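PDB 1UJN: dehydroquinate synthase from Thermus thermophilus, which probably catalyses the NAD-dependent conversion of 3-deoxy-D-arabino-heptulosonate 7-phosphate to 3-dehydroquinate with release of phosphate, the second step of chorismate biosynthesis. Local coordinates for residues Glu190-Thr193 / Pro194-Arg198; Glu40-Ala43 / Gln44-Ala47; Ala206-Val209 / Lys210-Thr214. All blocks are in the same frame, centred on the assembly; numbering follows the deposited sequence.

Contact 1 (Glu190-Thr193 / Pro194-Arg198); sequences EDLT and PQSPR
The charged part of this contact is a two-pronged salt bridge between D191 and R198. The guanidinium meets the carboxylate side-on: NE of R198 bonds OD2 of D191 at 2.7 Å and NH2 of R198 bonds OD1 of D191 at 2.8 Å. Both oxygens use their syn lone pairs, both bonds run close to 170°, and the two planes lie only 19° apart, so the doubly bonded pair is held nearly flat. With CG of D191 between the backbone N and the carbonyl carbon (chi1 61°), the carboxylate faces the oncoming arginine. NH2 of R198 has a second acceptor, the carbonyl oxygen of K188.

A van der Waals contact backs this: CD2 of L192 sits over the centre of one guanidinium face, 3.7 Å from CZ of R198. L192 also touches L171 and P194 touches F167, which sets this loop against helix 164-181, just ahead of helix 199-216.

Backbone and hydroxyl bonds shape the rest. T193 to S196 form a type I beta turn, in which N of S196 donates to O of T193 at 2.9 Å. An ST turn overlaps it: OG1 of T193 accepts from N of Q195 at 3.1 Å, with a weak further bond from N of S196. In the reverse direction, N of T193 donates to OG of S196 at 2.7 Å, although the bond is clearly bent. One water links the two groups of bonds, donating to OD2 of D191 at 2.7 Å while also hydrogen-bonded to OG of S196.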
# COMPACT_ATOMS: atom_id res chain seq x y z
N GLU A 190 10.22 37.80 1.46
CA GLU A 190 9.45 39.03 1.21
C GLU A 190 9.36 39.53 -0.23
O GLU A 190 8.36 40.13 -0.61
CB GLU A 190 9.98 40.16 2.10
CG GLU A 190 9.91 39.86 3.59
CD GLU A 190 10.29 41.05 4.45
OE1 GLU A 190 11.40 41.61 4.25
OE2 GLU A 190 9.49 41.43 5.33
N ASP A 191 10.39 39.29 -1.03
CA ASP A 191 10.41 39.77 -2.41
C ASP A 191 9.94 38.75 -3.44
O ASP A 191 9.62 39.10 -4.58
CB ASP A 191 11.83 40.19 -2.79
CG ASP A 191 12.82 39.04 -2.70
OD1 ASP A 191 13.07 38.57 -1.57
OD2 ASP A 191 13.33 38.59 -3.75
N LEU A 192 9.90 37.48 -3.05
CA LEU A 192 9.51 36.41 -3.95
C LEU A 192 8.10 36.47 -4.53
O LEU A 192 7.14 36.75 -3.82
CB LEU A 192 9.70 35.06 -3.24
CG LEU A 192 11.14 34.66 -2.87
CD1 LEU A 192 11.11 33.36 -2.09
CD2 LEU A 192 11.98 34.52 -4.13
N THR A 193 8.01 36.21 -5.82
CA THR A 193 6.74 36.18 -6.54
C THR A 193 6.92 35.14 -7.64
O THR A 193 8.04 34.73 -7.94
CB THR A 193 6.40 37.54 -7.21
OG1 THR A 193 7.18 37.70 -8.40
CG2 THR A 193 6.68 38.69 -6.26
N PRO A 194 5.81 34.69 -8.26
CA PRO A 194 5.91 33.69 -9.32
C PRO A 194 6.88 34.10 -10.42
O PRO A 194 7.41 33.25 -11.14
CB PRO A 194 4.48 33.58 -9.82
CG PRO A 194 3.68 33.81 -8.57
CD PRO A 194 4.40 34.98 -7.94
N GLN A 195 7.12 35.40 -10.55
CA GLN A 195 8.02 35.92 -11.58
C GLN A 195 9.46 36.15 -11.11
O GLN A 195 10.37 36.27 -11.94
CB GLN A 195 7.47 37.23 -12.17
CG GLN A 195 6.23 37.05 -13.03
CD GLN A 195 4.98 36.76 -12.23
OE1 GLN A 195 4.93 37.02 -11.02
NE2 GLN A 195 3.96 36.21 -12.88
N SER A 196 9.68 36.21 -9.80
CA SER A 196 11.02 36.43 -9.26
C SER A 196 12.06 35.57 -9.96
O SER A 196 12.00 34.35 -9.93
CB SER A 196 11.05 36.13 -7.76
OG SER A 196 10.28 37.07 -7.02
N PRO A 197 13.04 36.21 -10.62
CA PRO A 197 14.08 35.45 -11.32
C PRO A 197 14.92 34.57 -10.39
O PRO A 197 15.55 33.61 -10.84
CB PRO A 197 14.90 36.53 -12.01
CG PRO A 197 14.75 37.71 -11.10
CD PRO A 197 13.28 37.66 -10.75
N ARG A 198 14.93 34.89 -9.10
CA ARG A 198 15.71 34.11 -8.15
C ARG A 198 14.88 32.99 -7.51
O ARG A 198 15.36 32.24 -6.66
CB ARG A 198 16.27 35.02 -7.05
CG ARG A 198 15.27 35.41 -5.96
CD ARG A 198 15.90 36.42 -5.01
NE ARG A 198 15.12 36.62 -3.79
CZ ARG A 198 15.13 35.80 -2.75
NH1 ARG A 198 15.88 34.70 -2.76
NH2 ARG A 198 14.39 36.08 -1.68
O HOH W 1 12.59 38.82 -6.32

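Contact 2 (Glu40-Ala43 / Gln44-Ala47); sequences EGFA and QEVA
Two different first torsions bring E40 and Q44 together: CG of E40 is anti to the backbone N (chi1 -179°) on an extended chain, whereas CG of Q44 stands beside its own N (chi1 -61°) and the chain then bends at chi2. The side chains consequently run side by side in one direction, and NE2 of Q44 donates to OE1 of E40 at 3.1 Å. The carboxylate offers its anti lone pair, OE1 of E40 lies close to the amide plane of Q44, and the bond is moderately bent, at 147°. With an alanine here in place of Q44 the amide is gone, and the carboxylate of E40, without this donor, would probably be freer to turn.

This i to i+4 pair lies on helix 40-50, the crossover helix of the beta-alpha-beta unit made with strands 31-36 and 55-58. N of Q44 donates to O of E40 at 2.8 Å, and N of V46 to O of F42 at 2.8 Å.

On another side of the helix, CG2 of V46 lies over the F42 ring in a CH-pi contact. It is 3.8 Å from the centroid and not far off the ring normal, displaced toward CZ of F42, which it approaches to 3.6 Å. At the ring edge, OE2 of E45 lies near the plane, 3.9 Å from CD1 of F42, but this oxygen is also held in a salt bridge by R157. F42 touches V91 of strand 87-92 and T118, predicted to bind NAD(+), while V46 packs on L33 and L89.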
# COMPACT_ATOMS: atom_id res chain seq x y z
N GLU A 40 -5.14 22.08 -16.60
CA GLU A 40 -5.33 21.22 -17.76
C GLU A 40 -4.41 21.61 -18.91
O GLU A 40 -3.89 20.74 -19.61
CB GLU A 40 -6.78 21.25 -18.24
CG GLU A 40 -7.00 20.33 -19.45
CD GLU A 40 -8.45 20.12 -19.80
OE1 GLU A 40 -8.73 19.30 -20.69
OE2 GLU A 40 -9.32 20.78 -19.18
N GLY A 41 -4.21 22.91 -19.11
CA GLY A 41 -3.34 23.37 -20.18
C GLY A 41 -1.98 22.72 -20.12
O GLY A 41 -1.49 22.15 -21.10
N PHE A 42 -1.35 22.79 -18.95
CA PHE A 42 -0.04 22.20 -18.76
C PHE A 42 -0.14 20.68 -18.82
O PHE A 42 0.75 20.01 -19.35
CB PHE A 42 0.55 22.64 -17.41
CG PHE A 42 1.89 22.04 -17.10
CD1 PHE A 42 2.94 22.15 -18.01
CD2 PHE A 42 2.11 21.37 -15.91
CE1 PHE A 42 4.19 21.60 -17.73
CE2 PHE A 42 3.36 20.81 -15.62
CZ PHE A 42 4.40 20.93 -16.53
N ALA A 43 -1.22 20.14 -18.28
CA ALA A 43 -1.44 18.69 -18.28
C ALA A 43 -1.44 18.17 -19.72
O ALA A 43 -0.84 17.14 -20.02
CB ALA A 43 -2.75 18.35 -17.60
N GLN A 44 -2.12 18.88 -20.61
CA GLN A 44 -2.18 18.48 -22.00
C GLN A 44 -0.81 18.60 -22.65
O GLN A 44 -0.47 17.84 -23.55
CB GLN A 44 -3.20 19.33 -22.77
CG GLN A 44 -4.62 19.21 -22.25
CD GLN A 44 -5.28 17.87 -22.57
OE1 GLN A 44 -4.72 17.06 -23.31
NE2 GLN A 44 -6.46 17.63 -22.00
N GLU A 45 -0.01 19.56 -22.20
CA GLU A 45 1.33 19.74 -22.75
C GLU A 45 2.22 18.57 -22.32
O GLU A 45 3.01 18.04 -23.11
CB GLU A 45 1.94 21.06 -22.26
CG GLU A 45 3.34 21.29 -22.78
CD GLU A 45 3.94 22.60 -22.32
OE1 GLU A 45 5.12 22.85 -22.63
OE2 GLU A 45 3.23 23.38 -21.65
N VAL A 46 2.08 18.17 -21.06
CA VAL A 46 2.84 17.04 -20.53
C VAL A 46 2.47 15.79 -21.33
O VAL A 46 3.34 15.03 -21.76
CB VAL A 46 2.53 16.81 -19.03
CG1 VAL A 46 3.15 15.50 -18.55
CG2 VAL A 46 3.08 17.97 -18.20
N ALA A 47 1.17 15.58 -21.51
CA ALA A 47 0.66 14.43 -22.25
C ALA A 47 1.19 14.39 -23.68
O ALA A 47 1.67 13.36 -24.14
CB ALA A 47 -0.86 14.45 -22.26

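Contact 3 (Ala206-Val209 / Lys210-Thr214); sequences AVAV and KVRVT
V207 and V211, A208 and R212, and V209 and V213 are joined by successive i to i+4 backbone bonds of one unbroken alpha helix. The three lengthen slightly along the chain, from 3.0 Å between N of V211 and O of V207 to 3.2 Å between N of V213 and O of V209. The last is nearly straight at 176°. The next carbonyl, O of K210, accepts twice: N of T214 donates at 3.1 Å and OG1 of T214 at 2.7 Å, from opposite faces of the carbonyl plane. The hydroxyl of T214 thus donates back into its own helix.

The valines meet loosely through their methyls. CG1 of V207 lies 4.2 Å from CG2 of V211, and CG1 of V209 is 4.3 Å from CG2 of V213. V207 and V211 also touch strand 2-6, at L4 and V6, and V209 touches helix 164-181.

R212 leaves the helix with CG beside its backbone N (chi1 -69°) and bends at chi3, which folds the guanidinium back along the preceding turn. Its NH2 comes to 3.8 Å from CG2 of V209, CA of V209 lies over one face, and the guanidinium makes no hydrogen bond to the turn beneath it.

K210 runs the other way, extended throughout, and its NZ bonds O of V128 and forms a salt bridge with D125. Its side chain passes near K131 and E173, predicted to bind NAD(+) and zinc, so this stretch of helix 199-216 carries a valine-rich packing surface and a lysine lying close to the probable active site of a dehydroquinate synthase.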
# COMPACT_ATOMS: atom_id res chain seq x y z
N ALA A 206 15.24 25.06 -1.05
CA ALA A 206 14.23 24.59 -0.10
C ALA A 206 14.08 23.07 -0.15
O ALA A 206 14.03 22.41 0.88
CB ALA A 206 12.89 25.26 -0.39
N VAL A 207 14.02 22.52 -1.36
CA VAL A 207 13.88 21.08 -1.51
C VAL A 207 15.12 20.35 -1.00
O VAL A 207 15.02 19.32 -0.34
CB VAL A 207 13.66 20.68 -2.99
CG1 VAL A 207 13.51 19.17 -3.10
CG2 VAL A 207 12.42 21.37 -3.54
N ALA A 208 16.29 20.91 -1.29
CA ALA A 208 17.55 20.31 -0.86
C ALA A 208 17.61 20.11 0.65
O ALA A 208 18.20 19.14 1.13
CB ALA A 208 18.71 21.17 -1.33
N VAL A 209 17.00 21.02 1.41
CA VAL A 209 17.01 20.88 2.86
C VAL A 209 16.19 19.68 3.33
O VAL A 209 16.63 18.94 4.22
CB VAL A 209 16.48 22.15 3.56
CG1 VAL A 209 16.41 21.93 5.07
CG2 VAL A 209 17.38 23.33 3.25
N LYS A 210 15.01 19.47 2.75
CA LYS A 210 14.20 18.34 3.16
C LYS A 210 14.88 17.04 2.73
O LYS A 210 14.76 16.03 3.41
CB LYS A 210 12.78 18.41 2.57
CG LYS A 210 11.88 17.31 3.13
CD LYS A 210 10.41 17.46 2.76
CE LYS A 210 9.60 16.36 3.43
NZ LYS A 210 8.14 16.38 3.07
N VAL A 211 15.59 17.07 1.61
CA VAL A 211 16.29 15.87 1.17
C VAL A 211 17.32 15.45 2.21
O VAL A 211 17.37 14.28 2.60
CB VAL A 211 17.00 16.09 -0.19
CG1 VAL A 211 17.91 14.90 -0.49
CG2 VAL A 211 15.97 16.24 -1.31
N ARG A 212 18.14 16.39 2.66
CA ARG A 212 19.19 16.10 3.64
C ARG A 212 18.65 15.56 4.96
O ARG A 212 19.08 14.50 5.43
CB ARG A 212 20.02 17.34 3.93
CG ARG A 212 20.90 17.79 2.78
CD ARG A 212 22.09 18.60 3.30
NE ARG A 212 21.67 19.78 4.05
CZ ARG A 212 21.13 20.86 3.50
NH1 ARG A 212 20.95 20.93 2.19
NH2 ARG A 212 20.78 21.89 4.26
N VAL A 213 17.72 16.29 5.56
CA VAL A 213 17.13 15.89 6.83
C VAL A 213 16.50 14.50 6.75
O VAL A 213 16.64 13.68 7.66
CB VAL A 213 16.04 16.88 7.26
CG1 VAL A 213 15.42 16.43 8.56
CG2 VAL A 213 16.64 18.27 7.39
N THR A 214 15.82 14.23 5.64
CA THR A 214 15.16 12.95 5.42
C THR A 214 16.12 11.77 5.32
O THR A 214 15.84 10.69 5.86
CB THR A 214 14.29 13.00 4.16
OG1 THR A 214 13.24 13.96 4.36
CG2 THR A 214 13.69 11.64 3.86

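How the contacts relate
Along the chain contact 2 comes first, then contact 1, then contact 3. Contact 2 lies on the helix of a beta-alpha-beta unit whose strands belong to the seven-stranded sheet, while contacts 1 and 3 both fall in the C-terminal part of the enzyme: the loop of contact 1 leads directly into helix 199-216, which carries contact 3. Even so, their centres are about 21 Å apart and their nearest atoms about 8 Å. Contact 2 lies about 24 Å from contact 1 and about 28 Å from contact 3, centre to centre, and none touches another. Helix 164-181 receives side chains from both later contacts. F42 of contact 2 touches T118, while K210 of contact 3 comes near K131, both predicted NAD(+)-binding residues.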